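Local structure of extracellular invertase (5XH8) at residues G90-V102 and T112-H124. The protein is a secreted beta-fructofuranosidase of glycoside hydrolase family 32 that probably cleaves sucrose and has high fructosyl-transfer activity, probably making fructooligosaccharides such as 1-kestose. Residues are numbered along the deposited sequence; the frame is centred on the assembly and turned at random.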
# COMPACT_ATOMS: atom_id res chain seq x y z
N GLY A 90 11.27 2.48 7.40
CA GLY A 90 10.53 1.21 7.48
C GLY A 90 10.03 0.75 6.13
O GLY A 90 10.22 1.42 5.10
N ILE A 91 9.31 -0.36 6.14
CA ILE A 91 8.69 -0.91 4.96
C ILE A 91 7.61 0.04 4.40
O ILE A 91 7.50 0.23 3.16
CB ILE A 91 8.08 -2.29 5.27
CG1 ILE A 91 9.18 -3.31 5.70
CG2 ILE A 91 7.26 -2.81 4.10
CD1 ILE A 91 10.07 -3.80 4.60
N ASN A 92 6.82 0.63 5.29
CA ASN A 92 5.70 1.49 4.86
C ASN A 92 6.11 2.92 4.63
O ASN A 92 5.43 3.65 3.88
CB ASN A 92 4.58 1.49 5.88
CG ASN A 92 4.04 0.10 6.19
OD1 ASN A 92 4.22 -0.87 5.43
ND2 ASN A 92 3.33 0.01 7.32
N ASP A 93 7.20 3.35 5.28
CA ASP A 93 7.65 4.75 5.25
C ASP A 93 9.15 4.85 4.89
O ASP A 93 9.92 5.46 5.63
CB ASP A 93 7.35 5.45 6.58
CG ASP A 93 7.86 4.70 7.80
OD1 ASP A 93 8.59 3.70 7.67
OD2 ASP A 93 7.50 5.13 8.92
N PRO A 94 9.56 4.23 3.77
CA PRO A 94 11.00 4.22 3.45
C PRO A 94 11.56 5.62 3.18
O PRO A 94 12.74 5.84 3.40
CB PRO A 94 11.07 3.33 2.18
CG PRO A 94 9.70 3.51 1.53
CD PRO A 94 8.75 3.61 2.70
N VAL A 95 10.71 6.58 2.75
CA VAL A 95 11.19 7.90 2.36
C VAL A 95 10.99 8.93 3.48
O VAL A 95 11.90 9.69 3.77
CB VAL A 95 10.56 8.34 1.02
CG1 VAL A 95 10.84 9.79 0.70
CG2 VAL A 95 11.08 7.43 -0.09
N ALA A 96 9.81 8.97 4.11
CA ALA A 96 9.56 10.00 5.11
C ALA A 96 8.46 9.61 6.09
O ALA A 96 7.60 8.76 5.78
CB ALA A 96 9.22 11.33 4.43
N VAL A 97 8.51 10.25 7.25
CA VAL A 97 7.46 10.21 8.24
C VAL A 97 6.82 11.59 8.23
O VAL A 97 7.48 12.59 8.54
CB VAL A 97 8.00 9.92 9.64
CG1 VAL A 97 6.92 10.15 10.72
CG2 VAL A 97 8.53 8.50 9.71
N PHE A 98 5.53 11.63 7.89
CA PHE A 98 4.74 12.86 7.93
C PHE A 98 3.89 12.87 9.21
O PHE A 98 4.03 12.01 10.09
CB PHE A 98 3.91 12.98 6.64
CG PHE A 98 4.66 13.56 5.43
CD1 PHE A 98 6.05 13.80 5.43
CD2 PHE A 98 3.95 13.81 4.26
CE1 PHE A 98 6.68 14.30 4.28
CE2 PHE A 98 4.58 14.31 3.13
CZ PHE A 98 5.94 14.57 3.14
N ASP A 99 3.02 13.87 9.35
CA ASP A 99 2.29 14.09 10.58
C ASP A 99 1.39 12.91 10.94
O ASP A 99 0.89 12.21 10.07
CB ASP A 99 1.40 15.35 10.47
CG ASP A 99 2.18 16.65 10.35
OD1 ASP A 99 3.35 16.69 10.80
OD2 ASP A 99 1.61 17.64 9.81
N GLY A 100 1.15 12.75 12.24
CA GLY A 100 0.17 11.81 12.74
C GLY A 100 -0.41 12.31 14.05
O GLY A 100 0.07 13.32 14.63
N SER A 101 -1.43 11.59 14.52
CA SER A 101 -2.05 11.87 15.79
C SER A 101 -2.25 10.58 16.58
O SER A 101 -2.15 9.46 16.03
CB SER A 101 -3.38 12.60 15.58
OG SER A 101 -4.23 11.89 14.71
N VAL A 102 -2.52 10.76 17.88
CA VAL A 102 -2.50 9.66 18.83
C VAL A 102 -3.87 9.41 19.46
O VAL A 102 -4.50 10.32 20.01
CB VAL A 102 -1.45 9.89 19.92
CG1 VAL A 102 -1.56 8.86 21.06
CG2 VAL A 102 -0.06 9.88 19.28
N THR A 112 -1.51 5.09 20.62
CA THR A 112 -1.51 4.48 19.30
C THR A 112 -1.46 5.61 18.27
O THR A 112 -2.37 6.40 18.18
CB THR A 112 -2.74 3.57 19.13
OG1 THR A 112 -2.65 2.46 20.06
CG2 THR A 112 -2.81 3.01 17.72
N LEU A 113 -0.36 5.68 17.54
CA LEU A 113 -0.13 6.72 16.53
C LEU A 113 -0.64 6.27 15.17
O LEU A 113 -0.22 5.21 14.68
CB LEU A 113 1.37 7.01 16.42
CG LEU A 113 1.83 7.96 15.30
CD1 LEU A 113 1.34 9.36 15.55
CD2 LEU A 113 3.35 7.92 15.19
N LEU A 114 -1.52 7.07 14.58
CA LEU A 114 -1.88 6.95 13.18
C LEU A 114 -1.19 8.10 12.44
O LEU A 114 -1.45 9.27 12.74
CB LEU A 114 -3.40 7.02 13.00
CG LEU A 114 -3.95 6.87 11.57
CD1 LEU A 114 -3.62 5.51 10.97
CD2 LEU A 114 -5.45 7.09 11.56
N TYR A 115 -0.36 7.79 11.45
CA TYR A 115 0.48 8.79 10.80
C TYR A 115 0.65 8.54 9.32
O TYR A 115 0.43 7.41 8.82
CB TYR A 115 1.86 8.84 11.48
CG TYR A 115 2.80 7.68 11.14
CD1 TYR A 115 2.68 6.45 11.80
CD2 TYR A 115 3.79 7.81 10.19
CE1 TYR A 115 3.53 5.40 11.49
CE2 TYR A 115 4.63 6.76 9.86
CZ TYR A 115 4.50 5.55 10.52
OH TYR A 115 5.35 4.52 10.23
N THR A 116 1.06 9.59 8.62
CA THR A 116 1.29 9.46 7.19
C THR A 116 2.69 8.92 6.93
O THR A 116 3.70 9.59 7.19
CB THR A 116 1.07 10.77 6.41
OG1 THR A 116 -0.29 11.19 6.58
CG2 THR A 116 1.32 10.54 4.91
N SER A 117 2.72 7.71 6.38
CA SER A 117 3.92 6.99 5.98
C SER A 117 4.18 7.28 4.48
O SER A 117 3.31 7.06 3.65
CB SER A 117 3.73 5.50 6.25
OG SER A 117 2.43 5.03 5.92
N VAL A 118 5.36 7.83 4.17
CA VAL A 118 5.69 8.32 2.83
C VAL A 118 6.69 7.38 2.10
O VAL A 118 7.76 7.02 2.62
CB VAL A 118 6.22 9.75 2.88
CG1 VAL A 118 6.67 10.26 1.51
CG2 VAL A 118 5.17 10.69 3.48
N SER A 119 6.30 6.98 0.89
CA SER A 119 7.08 6.07 0.04
C SER A 119 7.63 6.68 -1.26
O SER A 119 8.50 6.07 -1.90
CB SER A 119 6.25 4.86 -0.30
OG SER A 119 5.86 4.17 0.86
N TYR A 120 7.14 7.86 -1.65
CA TYR A 120 7.54 8.53 -2.91
C TYR A 120 7.50 10.03 -2.73
O TYR A 120 6.55 10.56 -2.14
CB TYR A 120 6.62 8.16 -4.09
CG TYR A 120 6.68 6.71 -4.42
CD1 TYR A 120 7.70 6.20 -5.24
CD2 TYR A 120 5.76 5.82 -3.89
CE1 TYR A 120 7.80 4.83 -5.48
CE2 TYR A 120 5.86 4.44 -4.11
CZ TYR A 120 6.87 3.96 -4.91
OH TYR A 120 6.95 2.61 -5.15
N LEU A 121 8.51 10.70 -3.27
CA LEU A 121 8.62 12.15 -3.32
C LEU A 121 9.00 12.53 -4.78
O LEU A 121 9.56 11.70 -5.48
CB LEU A 121 9.69 12.63 -2.34
CG LEU A 121 9.37 12.62 -0.85
CD1 LEU A 121 10.60 13.03 -0.04
CD2 LEU A 121 8.21 13.56 -0.53
N PRO A 122 8.68 13.73 -5.26
CA PRO A 122 8.04 14.82 -4.48
C PRO A 122 6.53 14.69 -4.37
O PRO A 122 5.92 13.96 -5.13
CB PRO A 122 8.39 16.07 -5.31
CG PRO A 122 8.46 15.57 -6.70
CD PRO A 122 9.06 14.17 -6.61
N ILE A 123 5.94 15.43 -3.44
CA ILE A 123 4.51 15.48 -3.27
C ILE A 123 4.16 16.96 -3.18
O ILE A 123 4.69 17.67 -2.31
CB ILE A 123 4.07 14.77 -1.95
CG1 ILE A 123 4.53 13.29 -1.92
CG2 ILE A 123 2.57 14.90 -1.74
CD1 ILE A 123 4.54 12.73 -0.51
N HIS A 124 3.27 17.41 -4.06
CA HIS A 124 2.78 18.80 -4.00
C HIS A 124 1.46 18.95 -4.75
O HIS A 124 1.25 18.31 -5.76
CB HIS A 124 3.82 19.79 -4.52
CG HIS A 124 3.59 21.19 -4.08
ND1 HIS A 124 3.06 22.15 -4.91
CD2 HIS A 124 3.79 21.79 -2.88
CE1 HIS A 124 2.96 23.30 -4.25
NE2 HIS A 124 3.40 23.10 -3.02
O HOH W 1 6.07 1.46 0.98
O HOH W 2 4.84 1.89 9.39
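Strands 96-102 and 112-118 form an antiparallel beta hairpin, the first two strands of a four-stranded propeller blade in the family 32 catalytic domain, with Ala96 paired to Val118 and Ser101 to Leu114. A classic bulge opens the pairing: Val118 O accepts from both Val95 N (3.0 Å) and Ala96 N, the latter from above the carbonyl plane. Between Val97 and Gly100 a second bulge shifts the register by one, so Phe98 N donates to Thr116 O whereas Thr116 N turns to Asp99 O. Gly100 lies against Tyr115, CA to CA 3.6 Å, leaving no room for a side chain there. On the face carrying Ala96, Val118 CG2 sits over the centre of the Phe98 ring, 3.5 Å from its centroid and 13° off the normal, a CH-pi contact. The Ile123 side chain, running against that of Phe98, brings CD1 to 4.0 Å from Phe98 CE2; the Phe98 side chain also touches Arg170, on strand 166-176 of another blade. On the other face, the Tyr115 side chain, swung between its backbone N and carbonyl carbon (chi1 75°), runs across those of Val97 and Asp93, ring and carboxylate planes 44° apart. Tyr115 OH donates to Asp93 OD2 (2.6 Å), which lies at the ring edge but is met from above its carboxylate plane. A water donates to the same hydroxyl, and Asp93 OD1 forms a salt bridge with Lys150. A second water links Ile91 O to Ser119 OG, beside the interface where Asn92 OD1 is hydrogen-bonded to Tyr120 OH of the second subunit, and reciprocally. Held by a phenol and a lysine, the buried carboxylate probably stays ionised and ties the loop before the first strand to the blade.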